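Bromoperoxidase A1 (Streptomyces aureofaciens, PDB 1A8Q) is a cofactor-free haloperoxidase of the alpha/beta hydrolase superfamily that can brominate and may chlorinate during 7-chlorotetracycline biosynthesis. Local coordinates at residues A[28-31]-A[32-36]; A[248-251]-A[252-256]. All blocks are in the same frame, centred on the assembly; numbering follows the deposited sequence.

Interaction 1 (A[28-31]-A[32-36]); sequences WPLN and GDAWQ
Asn31 meets the turn that follows it with both of its oxygens. OD1 takes the amide of Asp33, with N to OD1 at 2.9 Å; the donor lies in the carbonyl plane of the side chain, and the N-H meets OD1 at 156°. The backbone O of Asn31 accepts Ala34 N at 3.0 Å, closing the first turn of the 3-10 segment 32-35. OD1 reaches forward over the following amides because CG is held between the backbone N and the carbonyl carbon (chi1 58°). Its i to i+2 bond makes an Asx turn in the loop leading from strand 21-25 into helix 36-44. This loop carries the family's His-Gly-X-Pro motif, with a cis peptide before Pro29, and sets the Leu30 side chain about 7 Å from that of His252; as in relatives, it probably borders the oxyanion hole. ND2 donates to a water 2.9 Å away that donates in turn to Asp33 OD2, joining the two side chains in addition to the bond from OD1 to the backbone. Asp33 OD1 is met by Gln36 NE2 from above the carboxylate plane and also pairs with Lys14. Leu30 CD1 rests 4.0 Å from Ala34 CB, with Phe180 and Phe162 touching Leu30 as well.

Interaction 2 (A[248-251]-A[252-256]); sequences EGSS and HGIAM
Ser251 turns its hydroxyl back onto the chain beyond the catalytic histidine, where OG accepts the amide of Gly253, N to OG 3.0 Å, with the N-H pointing at it at 154°. The short reach depends on chi1 of 72°, which swings OG over the following peptides. This i to i+2 bond is an ST turn wrapped round His252. Beneath it Ile254 folds back: CG1 comes to 3.4 Å from Ser251 O and 3.7 Å from Ser250 CB, while CD1 reaches on to the same CB at 4.0 Å. The polar end of Ser250 is held elsewhere, by Asp260. The side chain of His252 leaves the backbone away from residues 248-251, with CG anti to the backbone N (chi1 -170°), and its ring completes the catalytic triad, NE2 bonded to Ser94 OG and ND1 to Asp223 OD2. With both nitrogens engaged, rotation of the imidazole is restrained; Phe162 meets the ring edge-to-face and His93 lies against it, which probably limits its movement further. The whole turn lies in the loop between strand 243-247, at one border of the sheet, and helix 260-272, whose Asp260 and Phe264 touch Ile254.

How the interactions relate
Both contacts are tight turns in loops that follow parallel strands of the same mixed sheet, and their centres lie 15 Å apart. Interaction 1 comes first along the chain, between strand 21-25 and helix 36-44; interaction 2 comes near the C-terminus, between strand 243-247, the last of the sheet, and helix 260-272. Though distant in sequence, the two loops touch by packing: Leu30 CD1 lies 4.0 Å from Met256 CE, and Trp35 CZ3 lies 4.1 Å from Ala255 CB. Phe162 also bridges them, touching both Leu30 and His252. Interaction 2 carries the triad histidine and interaction 1 lies close by; both loops follow C-terminal strand ends, where alpha/beta hydrolases gather their catalytic residues.

Interaction 1 (A[28-31]-A[32-36])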
# COMPACT_ATOMS: atom_id res chain seq x y z
N TRP A 28 -1.44 5.61 0.20
CA TRP A 28 -1.70 7.03 0.42
C TRP A 28 -3.13 7.30 0.08
O TRP A 28 -3.66 6.79 -0.93
CB TRP A 28 -0.78 7.74 -0.60
CG TRP A 28 -0.83 9.23 -0.78
CD1 TRP A 28 -0.06 10.15 -0.15
CD2 TRP A 28 -1.66 9.96 -1.70
NE1 TRP A 28 -0.35 11.41 -0.60
CE2 TRP A 28 -1.33 11.32 -1.55
CE3 TRP A 28 -2.64 9.62 -2.63
CZ2 TRP A 28 -1.92 12.34 -2.29
CZ3 TRP A 28 -3.24 10.62 -3.38
CH2 TRP A 28 -2.87 11.97 -3.19
N PRO A 29 -3.80 8.26 0.76
CA PRO A 29 -3.31 8.94 1.96
C PRO A 29 -3.96 8.41 3.23
O PRO A 29 -4.49 9.16 4.08
CB PRO A 29 -3.93 10.33 1.66
CG PRO A 29 -5.27 10.04 1.05
CD PRO A 29 -5.13 8.72 0.32
N LEU A 30 -3.99 7.09 3.36
CA LEU A 30 -4.80 6.45 4.41
C LEU A 30 -3.98 6.03 5.58
O LEU A 30 -3.03 6.72 5.97
CB LEU A 30 -5.53 5.27 3.70
CG LEU A 30 -6.27 5.63 2.42
CD1 LEU A 30 -6.93 4.36 1.87
CD2 LEU A 30 -7.33 6.71 2.66
N ASN A 31 -4.38 4.93 6.24
CA ASN A 31 -3.67 4.49 7.41
C ASN A 31 -4.09 3.02 7.67
O ASN A 31 -4.75 2.51 6.77
CB ASN A 31 -3.89 5.38 8.64
CG ASN A 31 -5.35 5.53 9.03
OD1 ASN A 31 -5.98 4.52 9.37
ND2 ASN A 31 -5.93 6.74 9.08
N GLY A 32 -3.67 2.42 8.74
CA GLY A 32 -3.96 1.01 8.97
C GLY A 32 -5.43 0.68 9.08
O GLY A 32 -5.82 -0.49 8.85
N ASP A 33 -6.31 1.68 9.31
CA ASP A 33 -7.74 1.36 9.25
C ASP A 33 -8.21 0.93 7.88
O ASP A 33 -9.30 0.36 7.74
CB ASP A 33 -8.59 2.60 9.62
CG ASP A 33 -8.64 2.84 11.11
OD1 ASP A 33 -8.23 1.94 11.84
OD2 ASP A 33 -9.03 3.97 11.54
N ALA A 34 -7.47 1.15 6.79
CA ALA A 34 -7.76 0.71 5.45
C ALA A 34 -7.65 -0.82 5.34
O ALA A 34 -7.99 -1.27 4.25
CB ALA A 34 -6.82 1.31 4.40
N TRP A 35 -7.25 -1.49 6.38
CA TRP A 35 -7.08 -2.93 6.29
C TRP A 35 -7.98 -3.66 7.29
O TRP A 35 -7.79 -4.87 7.48
CB TRP A 35 -5.64 -3.27 6.70
CG TRP A 35 -4.60 -2.85 5.68
CD1 TRP A 35 -3.56 -2.01 5.91
CD2 TRP A 35 -4.42 -3.42 4.38
NE1 TRP A 35 -2.75 -1.96 4.77
CE2 TRP A 35 -3.25 -2.82 3.83
CE3 TRP A 35 -5.16 -4.27 3.58
CZ2 TRP A 35 -2.82 -3.13 2.54
CZ3 TRP A 35 -4.71 -4.62 2.30
CH2 TRP A 35 -3.55 -4.00 1.78
N GLN A 36 -8.91 -2.99 7.98
CA GLN A 36 -9.62 -3.75 9.03
C GLN A 36 -10.31 -4.98 8.48
O GLN A 36 -10.36 -5.97 9.21
CB GLN A 36 -10.63 -2.83 9.72
CG GLN A 36 -9.80 -1.86 10.59
CD GLN A 36 -10.52 -1.48 11.87
OE1 GLN A 36 -11.33 -2.26 12.38
NE2 GLN A 36 -10.22 -0.29 12.39
O HOH W 1 -8.46 6.77 10.42

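Interaction 2 (A[248-251]-A[252-256])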
# COMPACT_ATOMS: atom_id res chain seq x y z
N GLU A 248 -10.48 -8.29 -13.18
CA GLU A 248 -11.19 -7.58 -14.24
C GLU A 248 -12.24 -6.63 -13.68
O GLU A 248 -13.06 -6.99 -12.86
CB GLU A 248 -11.84 -8.61 -15.22
CG GLU A 248 -10.76 -9.37 -15.97
CD GLU A 248 -11.26 -10.09 -17.21
OE1 GLU A 248 -12.49 -10.22 -17.40
OE2 GLU A 248 -10.38 -10.54 -17.99
N GLY A 249 -12.23 -5.39 -14.15
CA GLY A 249 -13.17 -4.37 -13.74
C GLY A 249 -12.92 -3.76 -12.37
O GLY A 249 -13.78 -2.96 -11.94
N SER A 250 -11.84 -4.07 -11.69
CA SER A 250 -11.66 -3.60 -10.31
C SER A 250 -10.89 -2.28 -10.25
O SER A 250 -10.00 -2.03 -11.05
CB SER A 250 -10.94 -4.63 -9.45
OG SER A 250 -11.88 -5.68 -9.17
N SER A 251 -11.22 -1.51 -9.21
CA SER A 251 -10.54 -0.22 -9.03
C SER A 251 -9.28 -0.33 -8.19
O SER A 251 -8.72 -1.36 -7.87
CB SER A 251 -11.55 0.65 -8.25
OG SER A 251 -11.69 0.24 -6.89
N HIS A 252 -8.77 0.85 -7.80
CA HIS A 252 -7.61 0.97 -6.96
C HIS A 252 -7.97 0.62 -5.51
O HIS A 252 -7.08 0.33 -4.71
CB HIS A 252 -7.09 2.43 -6.98
CG HIS A 252 -5.74 2.58 -6.32
ND1 HIS A 252 -4.67 1.84 -6.79
CD2 HIS A 252 -5.25 3.32 -5.32
CE1 HIS A 252 -3.60 2.08 -6.06
NE2 HIS A 252 -3.90 3.03 -5.18
N GLY A 253 -9.25 0.60 -5.15
CA GLY A 253 -9.66 0.38 -3.78
C GLY A 253 -10.26 -1.01 -3.51
O GLY A 253 -11.10 -1.14 -2.61
N ILE A 254 -9.66 -2.04 -4.09
CA ILE A 254 -10.13 -3.43 -3.93
C ILE A 254 -10.32 -3.87 -2.51
O ILE A 254 -11.34 -4.54 -2.21
CB ILE A 254 -9.11 -4.36 -4.64
CG1 ILE A 254 -9.23 -4.27 -6.17
CG2 ILE A 254 -9.27 -5.80 -4.19
CD1 ILE A 254 -7.93 -4.77 -6.83
N ALA A 255 -9.46 -3.49 -1.54
CA ALA A 255 -9.56 -4.01 -0.19
C ALA A 255 -10.78 -3.47 0.57
O ALA A 255 -11.14 -4.07 1.59
CB ALA A 255 -8.31 -3.64 0.61
N MET A 256 -11.34 -2.34 0.12
CA MET A 256 -12.45 -1.71 0.83
C MET A 256 -13.79 -1.77 0.14
O MET A 256 -14.83 -1.47 0.74
CB MET A 256 -12.07 -0.20 1.02
CG MET A 256 -11.05 -0.05 2.13
SD MET A 256 -10.28 1.63 2.02
CE MET A 256 -9.21 1.37 0.64